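Local coordinates for protein deferrochelatase (Vibrio cholerae, PDB 5DE0) that binds heme b and probably acts as a dye-decolorizing (DyP-type) heme peroxidase, at residues Q276-R279 against F280-A283; S293-M296 against L297-T301. One frame throughout, in Å; residues are numbered along the deposited sequence.

Contact 1 (Q276-R279 against F280-A283). With HEM (protoporphyrin IX containing Fe), chain F.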
# COMPACT_ATOMS: atom_id res chain seq x y z
N GLN B 276 -24.22 14.68 5.47
CA GLN B 276 -23.30 15.43 6.32
C GLN B 276 -21.88 14.86 6.24
O GLN B 276 -20.91 15.60 6.41
CB GLN B 276 -23.79 15.41 7.77
CG GLN B 276 -25.09 16.18 8.01
CD GLN B 276 -24.91 17.68 7.87
OE1 GLN B 276 -23.96 18.25 8.41
NE2 GLN B 276 -25.82 18.32 7.15
N LEU B 277 -21.78 13.56 6.00
CA LEU B 277 -20.48 12.91 5.87
C LEU B 277 -19.70 13.45 4.68
O LEU B 277 -18.47 13.51 4.71
CB LEU B 277 -20.65 11.39 5.74
CG LEU B 277 -19.39 10.56 5.47
CD1 LEU B 277 -18.37 10.72 6.59
CD2 LEU B 277 -19.75 9.09 5.27
N LEU B 278 -20.42 13.86 3.64
CA LEU B 278 -19.80 14.35 2.41
C LEU B 278 -19.17 15.74 2.59
O LEU B 278 -18.62 16.30 1.64
CB LEU B 278 -20.82 14.38 1.28
CG LEU B 278 -21.35 13.00 0.87
CD1 LEU B 278 -22.40 13.11 -0.22
CD2 LEU B 278 -20.21 12.09 0.43
N ARG B 279 -19.27 16.28 3.79
CA ARG B 279 -18.60 17.53 4.13
C ARG B 279 -17.12 17.29 4.39
O ARG B 279 -16.30 18.21 4.33
CB ARG B 279 -19.23 18.18 5.36
CG ARG B 279 -20.61 18.77 5.13
CD ARG B 279 -21.26 19.12 6.45
NE ARG B 279 -20.40 19.96 7.28
CZ ARG B 279 -20.57 20.15 8.58
NH1 ARG B 279 -21.56 19.54 9.22
NH2 ARG B 279 -19.74 20.93 9.25
N PHE B 280 -16.78 16.03 4.67
CA PHE B 280 -15.43 15.69 5.11
C PHE B 280 -14.79 14.63 4.22
O PHE B 280 -13.69 14.15 4.52
CB PHE B 280 -15.47 15.21 6.56
CG PHE B 280 -16.19 16.15 7.49
CD1 PHE B 280 -15.53 17.22 8.06
CD2 PHE B 280 -17.53 15.96 7.78
CE1 PHE B 280 -16.19 18.09 8.90
CE2 PHE B 280 -18.20 16.83 8.63
CZ PHE B 280 -17.53 17.89 9.19
N THR B 281 -15.47 14.26 3.15
CA THR B 281 -14.91 13.32 2.18
C THR B 281 -15.49 13.58 0.79
O THR B 281 -16.59 14.13 0.66
CB THR B 281 -15.17 11.85 2.58
OG1 THR B 281 -14.48 10.98 1.68
CG2 THR B 281 -16.66 11.54 2.54
N LYS B 282 -14.74 13.21 -0.24
CA LYS B 282 -15.16 13.43 -1.62
C LYS B 282 -14.87 12.21 -2.49
O LYS B 282 -13.79 11.63 -2.41
CB LYS B 282 -14.47 14.67 -2.20
CG LYS B 282 -14.80 15.97 -1.49
CD LYS B 282 -14.04 17.14 -2.10
CE LYS B 282 -14.40 18.45 -1.42
NZ LYS B 282 -13.67 19.60 -2.01
N ALA B 283 -15.84 11.84 -3.31
CA ALA B 283 -15.65 10.74 -4.26
C ALA B 283 -14.79 11.20 -5.42
O ALA B 283 -15.02 12.27 -5.99
CB ALA B 283 -16.99 10.22 -4.75
CHA HEM F . -23.42 2.43 7.24
CHB HEM F . -24.13 2.61 2.44
CHC HEM F . -20.36 5.65 1.96
CHD HEM F . -19.16 4.76 6.57
C1A HEM F . -23.94 2.22 5.98
C2A HEM F . -25.09 1.39 5.66
C3A HEM F . -25.28 1.44 4.34
C4A HEM F . -24.27 2.30 3.77
CMA HEM F . -26.39 0.72 3.54
CAA HEM F . -25.94 0.60 6.68
CBA HEM F . -27.24 1.35 6.92
CGA HEM F . -28.02 0.69 8.03
O1A HEM F . -27.67 0.92 9.22
O2A HEM F . -28.98 -0.05 7.72
C1B HEM F . -23.23 3.51 1.91
C2B HEM F . -23.26 4.04 0.57
C3B HEM F . -22.23 4.87 0.41
C4B HEM F . -21.49 4.91 1.67
CMB HEM F . -24.31 3.69 -0.52
CAB HEM F . -21.95 5.62 -0.91
CBB HEM F . -20.89 6.40 -1.07
C1C HEM F . -19.67 5.65 3.16
C2C HEM F . -18.43 6.35 3.44
C3C HEM F . -18.10 6.09 4.72
C4C HEM F . -19.13 5.24 5.28
CMC HEM F . -17.67 7.21 2.40
CAC HEM F . -16.89 6.57 5.56
CBC HEM F . -15.98 7.45 5.15
C1D HEM F . -20.22 4.16 7.21
C2D HEM F . -20.38 4.04 8.64
C3D HEM F . -21.71 3.31 8.85
C4D HEM F . -22.23 3.07 7.53
CMD HEM F . -19.41 4.54 9.74
CAD HEM F . -22.36 2.93 10.20
CBD HEM F . -21.85 1.57 10.67
CGD HEM F . -22.29 0.50 9.71
O1D HEM F . -21.47 0.09 8.85
O2D HEM F . -23.46 0.04 9.82
NA HEM F . -23.47 2.76 4.80
NB HEM F . -22.14 4.07 2.56
NC HEM F . -20.07 4.99 4.30
ND HEM F . -21.33 3.58 6.60
FE HEM F . -21.79 3.92 4.60
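Gln276 and Phe280 meet where the backbone O of Gln276 lies obliquely against the ring, 3.7 Å from Phe280 CD2. The amide end of Gln276 turns to Arg279 instead: OE1 accepts from NH1 at 2.8 Å, almost in the guanidinium plane. Next comes Leu277, whose O accepts a hydrogen bond from the backbone N of Phe280 at 3.0 Å (N-H...O angle 163°) and also touches the Thr281 methyl, CG2. With its CG anti to the backbone N (chi1 175°), the Leu277 side chain reaches the heme, where CD2 lies 3.5 Å from pyrrole carbon C3C; a branched apolar residue suits this pocket wall. This short 3-10 turn leads into strand 281-291, an outer strand of the heme-binding half of the ferredoxin-like DyP fold. Leu278 follows with CD2 4.2 Å from Thr281 CG2; threonine suits the spot, its methyl packing on both leucines while OG1 bonds His181 ND1. Arg279 runs alongside Phe280, whose flat ring offers a face to the arginine's aliphatic CB, a CH-pi contact 4.0 Å from the centroid. The bend at chi3 turns the guanidinium so that Phe280 CZ lies over one of its faces, 3.8 Å from Arg279 CZ, the planes 42° apart. Trp186 packs edge-to-face with the same phenyl ring.

Contact 2 (S293-M296 against L297-T301)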
# COMPACT_ATOMS: atom_id res chain seq x y z
N SER B 293 -22.07 -14.83 -12.40
CA SER B 293 -21.72 -16.08 -11.74
C SER B 293 -20.44 -16.64 -12.34
O SER B 293 -19.97 -16.18 -13.38
CB SER B 293 -22.87 -17.09 -11.87
OG SER B 293 -23.22 -17.26 -13.23
N GLN B 294 -19.86 -17.64 -11.68
CA GLN B 294 -18.63 -18.25 -12.16
C GLN B 294 -18.84 -18.88 -13.53
O GLN B 294 -17.96 -18.82 -14.40
CB GLN B 294 -18.13 -19.30 -11.17
CG GLN B 294 -17.98 -18.81 -9.75
CD GLN B 294 -17.26 -19.81 -8.86
OE1 GLN B 294 -16.52 -20.66 -9.35
NE2 GLN B 294 -17.48 -19.71 -7.56
N VAL B 295 -20.00 -19.49 -13.72
CA VAL B 295 -20.33 -20.16 -14.98
C VAL B 295 -20.44 -19.17 -16.13
O VAL B 295 -19.81 -19.35 -17.17
CB VAL B 295 -21.65 -20.95 -14.87
CG1 VAL B 295 -22.03 -21.53 -16.22
CG2 VAL B 295 -21.51 -22.06 -13.83
N MET B 296 -21.24 -18.12 -15.94
CA MET B 296 -21.43 -17.12 -16.98
C MET B 296 -20.11 -16.44 -17.35
O MET B 296 -19.85 -16.17 -18.52
CB MET B 296 -22.45 -16.06 -16.55
CG MET B 296 -22.58 -14.90 -17.52
SD MET B 296 -23.95 -13.79 -17.15
CE MET B 296 -25.35 -14.85 -17.49
N LEU B 297 -19.28 -16.19 -16.35
CA LEU B 297 -17.97 -15.59 -16.56
C LEU B 297 -17.13 -16.41 -17.54
O LEU B 297 -16.44 -15.86 -18.40
CB LEU B 297 -17.22 -15.43 -15.24
CG LEU B 297 -15.80 -14.88 -15.32
CD1 LEU B 297 -15.78 -13.50 -15.97
CD2 LEU B 297 -15.15 -14.84 -13.94
N GLN B 298 -17.19 -17.73 -17.40
CA GLN B 298 -16.43 -18.62 -18.27
C GLN B 298 -17.12 -18.83 -19.62
O GLN B 298 -16.53 -19.38 -20.54
CB GLN B 298 -16.21 -19.97 -17.58
CG GLN B 298 -15.44 -19.87 -16.27
CD GLN B 298 -14.05 -19.30 -16.46
OE1 GLN B 298 -13.33 -19.67 -17.38
NE2 GLN B 298 -13.67 -18.38 -15.57
N GLU B 299 -18.37 -18.39 -19.72
CA GLU B 299 -19.15 -18.57 -20.94
C GLU B 299 -19.28 -17.28 -21.75
O GLU B 299 -19.85 -17.28 -22.83
CB GLU B 299 -20.55 -19.11 -20.62
CG GLU B 299 -20.56 -20.53 -20.07
CD GLU B 299 -20.07 -21.55 -21.08
OE1 GLU B 299 -20.13 -21.28 -22.29
OE2 GLU B 299 -19.64 -22.64 -20.65
N LEU B 300 -18.75 -16.19 -21.21
CA LEU B 300 -18.81 -14.90 -21.90
C LEU B 300 -17.95 -14.92 -23.16
O LEU B 300 -16.81 -15.39 -23.14
CB LEU B 300 -18.36 -13.76 -20.98
CG LEU B 300 -19.33 -13.34 -19.89
CD1 LEU B 300 -18.70 -12.30 -18.97
CD2 LEU B 300 -20.62 -12.80 -20.50
N THR B 301 -18.50 -14.42 -24.26
CA THR B 301 -17.76 -14.36 -25.52
C THR B 301 -18.03 -13.04 -26.25
O THR B 301 -19.13 -12.49 -26.16
CB THR B 301 -18.12 -15.54 -26.45
OG1 THR B 301 -19.54 -15.72 -26.47
CG2 THR B 301 -17.45 -16.82 -25.98
O HOH W 1 -15.35 -18.22 -12.87
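Met296 and Leu300 cross at an angle on one side of a short helix, one turn apart, with Met296 CG 4.1 Å from Leu300 CD2. Met296 has CG anti to its own backbone N (chi1 173°), which places this methylene against the leucine. Leu300 CG approaches the backbone O of Met296 to 3.2 Å. Both are buried, Met296 against Phe168 and Leu300 against Phe62, Phe70 and Met72, places that call for a flexible and a branched apolar chain. Leu297 packs on Phe62 too, and on Gln8, while its CB rests 3.4 Å from Ser293 O.

On the more exposed side, Val295 and Glu299 lie a turn apart. The aliphatic CG of Glu299 packs near Val295 CG1 at 4.2 Å, and a bend at chi2 (-65°) leads the carboxylate away from the first turn. In Gln298, chi1 (-60°) lays CG 3.3 Å from Gln294 O, and the bend at chi2 turns the amide from there; one water donates to that same oxygen and accepts from Gln298 NE2, which also bonds to Lys38 O. The Gln294 amide NE2 reaches Ser7 O, so long polar chains here tie the helix to other parts of the chain.

The backbone begins with Leu297 N donating to Ser293 O at 3.0 Å. Later, Glu299 N bonds to Met296 O, an i to i+3 step. Ser293, whose short hydroxyl side chain can fold back on the first turn, accepts through OG from Met296 N in a weak bond at 3.5 Å, the N-cap arrangement of a short C-terminal helix.

How the contacts relate
Contact 1 comes first along the chain and contact 2 follows: 280-283 runs into strand 281-291, and helix 294-299, which carries contact 2, comes just after that strand. The strand thus connects two sites whose centres are 37 Å apart, with about 26 Å between nearest atoms, on opposite sides of the chain's centre. Contact 1 belongs to the heme-binding half, at the edge of the sheet formed by strands 232-239, 247-253, 172-181 and 281-291. Contact 2 packs against strand 57-62 of the N-terminal half's sheet and residues near the chain's start. The C-terminal segment therefore leaves the heme pocket and ends against the other half, joining the two ferredoxin-like units.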